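Local coordinates for protein peptidase, C14 family (Geobacter sulfurreducens PCA, PDB 3BIJ) that is uncharacterized but probably acts as a cysteine endopeptidase of the caspase-like C14 family, at residues I162-A172 and N211-F223. Residues are numbered along the deposited sequence; the frame is centred on the assembly and turned at random.
Sequences IRYRAMPQSVA and NQLSQDGAFNGAF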
loop_
_atom_site.group_PDB
_atom_site.type_symbol
_atom_site.label_atom_id
_atom_site.label_comp_id
_atom_site.label_asym_id
_atom_site.label_seq_id
_atom_site.Cartn_x
_atom_site.Cartn_y
_atom_site.Cartn_z
ATOM N N ILE A 162 7.021 -14.644 -2.698
ATOM C CA ILE A 162 6.423 -15.035 -1.417
ATOM C C ILE A 162 5.574 -16.309 -1.484
ATOM O O ILE A 162 4.371 -16.242 -1.743
ATOM C CB ILE A 162 5.523 -13.919 -0.856
ATOM C CG1 ILE A 162 6.295 -12.600 -0.830
ATOM C CG2 ILE A 162 5.044 -14.289 0.547
ATOM C CD1 ILE A 162 7.548 -12.641 0.002
ATOM N N ARG A 163 6.206 -17.455 -1.225
ATOM C CA ARG A 163 5.528 -18.750 -1.249
ATOM C C ARG A 163 5.193 -19.263 0.151
ATOM O O ARG A 163 5.982 -19.138 1.083
ATOM C CB ARG A 163 6.392 -19.810 -1.952
ATOM C CG ARG A 163 6.802 -19.468 -3.371
ATOM C CD ARG A 163 7.757 -20.511 -3.947
ATOM N NE ARG A 163 8.903 -20.757 -3.068
ATOM C CZ ARG A 163 9.780 -19.828 -2.687
ATOM N NH1 ARG A 163 9.648 -18.578 -3.108
ATOM N NH2 ARG A 163 10.789 -20.141 -1.881
ATOM N N TYR A 164 4.020 -19.862 0.279
ATOM C CA TYR A 164 3.585 -20.410 1.544
ATOM C C TYR A 164 3.482 -21.926 1.387
ATOM O O TYR A 164 3.112 -22.428 0.330
ATOM C CB TYR A 164 2.241 -19.797 1.919
ATOM C CG TYR A 164 2.321 -18.329 2.285
ATOM C CD1 TYR A 164 2.876 -17.927 3.504
ATOM C CD2 TYR A 164 1.795 -17.347 1.447
ATOM C CE1 TYR A 164 2.893 -16.586 3.887
ATOM C CE2 TYR A 164 1.807 -15.997 1.818
ATOM C CZ TYR A 164 2.352 -15.630 3.037
ATOM O OH TYR A 164 2.330 -14.323 3.451
ATOM N N ARG A 165 3.813 -22.650 2.447
ATOM C CA ARG A 165 3.803 -24.098 2.419
ATOM C C ARG A 165 2.437 -24.727 2.640
ATOM O O ARG A 165 2.275 -25.647 3.440
ATOM C CB ARG A 165 4.823 -24.609 3.431
ATOM C CG ARG A 165 6.245 -24.191 3.074
ATOM C CD ARG A 165 7.282 -24.714 4.060
ATOM N NE ARG A 165 8.642 -24.464 3.605
ATOM C CZ ARG A 165 9.734 -24.783 4.287
ATOM N NH1 ARG A 165 10.929 -24.512 3.771
ATOM N NH2 ARG A 165 9.626 -25.367 5.481
ATOM N N ALA A 166 1.450 -24.222 1.911
ATOM C CA ALA A 166 0.097 -24.749 2.009
ATOM C C ALA A 166 -0.410 -25.045 0.607
ATOM O O ALA A 166 -0.254 -24.235 -0.310
ATOM C CB ALA A 166 -0.814 -23.741 2.686
HETATM N N MSE A 167 -1.023 -26.209 0.445
HETATM C CA MSE A 167 -1.556 -26.584 -0.846
HETATM C C MSE A 167 -2.790 -25.719 -1.108
HETATM O O MSE A 167 -3.630 -25.532 -0.218
HETATM C CB MSE A 167 -1.912 -28.073 -0.848
HETATM C CG MSE A 167 -2.607 -28.560 -2.101
HETATM SE SE MSE A 167 -2.861 -30.502 -2.088
HETATM C CE MSE A 167 -4.038 -30.656 -0.530
ATOM N N PRO A 168 -2.895 -25.137 -2.317
ATOM C CA PRO A 168 -4.062 -24.302 -2.616
ATOM C C PRO A 168 -5.357 -25.108 -2.584
ATOM O O PRO A 168 -5.399 -26.248 -3.039
ATOM C CB PRO A 168 -3.734 -23.726 -3.991
ATOM C CG PRO A 168 -2.785 -24.719 -4.569
ATOM C CD PRO A 168 -1.916 -25.082 -3.415
ATOM N N GLN A 169 -6.409 -24.509 -2.042
ATOM C CA GLN A 169 -7.688 -25.187 -1.918
ATOM C C GLN A 169 -8.181 -25.826 -3.200
ATOM O O GLN A 169 -8.758 -26.912 -3.177
ATOM C CB GLN A 169 -8.741 -24.225 -1.387
ATOM C CG GLN A 169 -8.464 -23.765 0.024
ATOM C CD GLN A 169 -9.586 -22.919 0.581
ATOM O OE1 GLN A 169 -9.524 -22.473 1.727
ATOM N NE2 GLN A 169 -10.624 -22.693 -0.226
ATOM N N SER A 170 -7.971 -25.162 -4.327
ATOM C CA SER A 170 -8.418 -25.739 -5.584
ATOM C C SER A 170 -7.763 -27.099 -5.822
ATOM O O SER A 170 -8.439 -28.079 -6.136
ATOM C CB SER A 170 -8.106 -24.786 -6.720
ATOM O OG SER A 170 -8.800 -23.574 -6.487
ATOM N N VAL A 171 -6.444 -27.152 -5.652
ATOM C CA VAL A 171 -5.689 -28.381 -5.829
ATOM C C VAL A 171 -6.119 -29.436 -4.819
ATOM O O VAL A 171 -6.192 -30.614 -5.145
ATOM C CB VAL A 171 -4.178 -28.131 -5.659
ATOM C CG1 VAL A 171 -3.415 -29.455 -5.682
ATOM C CG2 VAL A 171 -3.680 -27.222 -6.767
ATOM N N ALA A 172 -6.403 -29.014 -3.592
ATOM C CA ALA A 172 -6.810 -29.946 -2.554
ATOM C C ALA A 172 -8.052 -30.731 -2.963
ATOM O O ALA A 172 -8.112 -31.945 -2.774
ATOM C CB ALA A 172 -7.072 -29.204 -1.264
ATOM N N ASN A 211 -4.454 -20.081 12.235
ATOM C CA ASN A 211 -5.034 -19.016 11.439
ATOM C C ASN A 211 -3.954 -18.316 10.629
ATOM O O ASN A 211 -4.187 -17.252 10.062
ATOM C CB ASN A 211 -5.741 -17.985 12.321
ATOM C CG ASN A 211 -4.787 -17.243 13.238
ATOM O OD1 ASN A 211 -5.086 -16.136 13.683
ATOM N ND2 ASN A 211 -3.640 -17.853 13.534
ATOM N N GLN A 212 -2.760 -18.898 10.582
ATOM C CA GLN A 212 -1.679 -18.278 9.820
ATOM C C GLN A 212 -1.153 -19.219 8.749
ATOM O O GLN A 212 -1.636 -20.338 8.606
ATOM C CB GLN A 212 -0.534 -17.863 10.748
ATOM C CG GLN A 212 -0.930 -16.855 11.809
ATOM C CD GLN A 212 0.195 -16.589 12.766
ATOM O OE1 GLN A 212 0.851 -17.523 13.224
ATOM N NE2 GLN A 212 0.433 -15.315 13.081
ATOM N N LEU A 213 -0.177 -18.742 7.985
ATOM C CA LEU A 213 0.442 -19.539 6.936
ATOM C C LEU A 213 1.933 -19.492 7.169
ATOM O O LEU A 213 2.443 -18.509 7.713
ATOM C CB LEU A 213 0.138 -18.968 5.555
ATOM C CG LEU A 213 -1.264 -19.159 4.986
ATOM C CD1 LEU A 213 -1.267 -18.611 3.583
ATOM C CD2 LEU A 213 -1.655 -20.642 4.981
ATOM N N SER A 214 2.628 -20.552 6.760
ATOM C CA SER A 214 4.081 -20.636 6.926
ATOM C C SER A 214 4.792 -20.269 5.642
ATOM O O SER A 214 4.526 -20.837 4.586
ATOM C CB SER A 214 4.498 -22.044 7.356
ATOM O OG SER A 214 4.154 -22.270 8.704
ATOM N N GLN A 215 5.720 -19.331 5.743
ATOM C CA GLN A 215 6.440 -18.869 4.575
ATOM C C GLN A 215 7.618 -19.747 4.160
ATOM O O GLN A 215 8.390 -20.212 4.994
ATOM C CB GLN A 215 6.902 -17.442 4.823
ATOM C CG GLN A 215 7.248 -16.712 3.572
ATOM C CD GLN A 215 7.380 -15.223 3.800
ATOM O OE1 GLN A 215 6.419 -14.556 4.210
ATOM N NE2 GLN A 215 8.576 -14.685 3.532
ATOM N N ASP A 216 7.733 -19.987 2.861
ATOM C CA ASP A 216 8.820 -20.784 2.319
ATOM C C ASP A 216 9.895 -19.827 1.819
ATOM O O ASP A 216 9.718 -19.176 0.791
ATOM C CB ASP A 216 8.328 -21.627 1.148
ATOM C CG ASP A 216 9.460 -22.356 0.442
ATOM O OD1 ASP A 216 9.540 -22.301 -0.805
ATOM O OD2 ASP A 216 10.276 -22.997 1.132
ATOM N N GLY A 217 11.002 -19.733 2.543
ATOM C CA GLY A 217 12.074 -18.851 2.122
ATOM C C GLY A 217 12.838 -19.432 0.945
ATOM O O GLY A 217 12.507 -20.521 0.468
ATOM N N ALA A 218 13.860 -18.719 0.473
ATOM C CA ALA A 218 14.647 -19.207 -0.659
ATOM C C ALA A 218 15.709 -20.235 -0.257
ATOM O O ALA A 218 16.135 -21.038 -1.091
ATOM C CB ALA A 218 15.299 -18.041 -1.384
ATOM N N PHE A 219 16.122 -20.220 1.015
ATOM C CA PHE A 219 17.135 -21.165 1.500
ATOM C C PHE A 219 16.752 -22.016 2.709
ATOM O O PHE A 219 17.529 -22.855 3.161
ATOM C CB PHE A 219 18.438 -20.429 1.770
ATOM C CG PHE A 219 18.854 -19.559 0.633
ATOM C CD1 PHE A 219 18.428 -18.230 0.580
ATOM C CD2 PHE A 219 19.582 -20.086 -0.438
ATOM C CE1 PHE A 219 18.711 -17.436 -0.521
ATOM C CE2 PHE A 219 19.871 -19.303 -1.546
ATOM C CZ PHE A 219 19.434 -17.971 -1.591
ATOM N N ASN A 220 15.561 -21.763 3.236
ATOM C CA ASN A 220 14.960 -22.515 4.330
ATOM C C ASN A 220 13.707 -21.773 4.774
ATOM O O ASN A 220 13.555 -20.576 4.509
ATOM C CB ASN A 220 15.923 -22.781 5.511
ATOM C CG ASN A 220 16.779 -21.615 5.852
ATOM O OD1 ASN A 220 16.340 -20.468 5.764
ATOM N ND2 ASN A 220 18.013 -21.890 6.271
ATOM N N GLY A 221 12.788 -22.499 5.400
ATOM C CA GLY A 221 11.550 -21.892 5.842
ATOM C C GLY A 221 11.788 -20.703 6.749
ATOM O O GLY A 221 12.842 -20.577 7.362
ATOM N N ALA A 222 10.814 -19.814 6.833
ATOM C CA ALA A 222 10.964 -18.662 7.694
ATOM C C ALA A 222 11.206 -19.169 9.115
ATOM O O ALA A 222 12.123 -18.719 9.799
ATOM C CB ALA A 222 9.699 -17.796 7.643
ATOM N N PHE A 223 10.379 -20.111 9.553
ATOM C CA PHE A 223 10.509 -20.672 10.894
ATOM C C PHE A 223 11.869 -21.367 11.090
ATOM O O PHE A 223 12.632 -21.036 12.003
ATOM C CB PHE A 223 9.366 -21.665 11.170
ATOM C CG PHE A 223 9.600 -22.540 12.374
ATOM C CD1 PHE A 223 9.948 -21.989 13.609
ATOM C CD2 PHE A 223 9.480 -23.920 12.271
ATOM C CE1 PHE A 223 10.174 -22.806 14.724
ATOM C CE2 PHE A 223 9.704 -24.744 13.370
ATOM C CZ PHE A 223 10.052 -24.186 14.600
#
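I162 opens the contact loosely, its CG2 methyl 3.9 Å from OE1 of Q215. R163 and Y164 then run alongside Q215 and D216 as a short, loosely bonded antiparallel pair. R163 O accepts the amide N of D216, while the R163 side chain, bent at chi3 (-52°), swings its guanidinium back to the D216 carboxylate. R163 NE and NH2 both reach D216 OD1, NH2 at 2.7 Å, in a salt bridge whose hydrogen bonds are weak, the two planes standing 84° apart. Y164 lies on the other face of the pair: L213 CD1 makes a CH-pi contact over its ring, 4.1 Å from the centroid, and S214 O sits at the ring edge. R165 N donates to S214 O at 2.9 Å. The R165 side chain, extended from CG to NE, puts NH1 3.1 Å from OD2 of D216, on the anti lone pair and in the guanidinium plane, so D216 bridges two arginines; G221 CA lies over a guanidinium face, and NH2 forms a salt bridge with D32 and a hydrogen bond to the carbonyl O of D133. A leucine in place of R165 would probably leave D32 and OD2 of D216 without the cation between them. A166 CB ends the contact on L213 CD2. Within this caspase-like fold, R165 meets G85 of strand 76-89 through the backbone and C29 of helix 29-42 through its side chain, while S214 packs on D133 of strand 127-133.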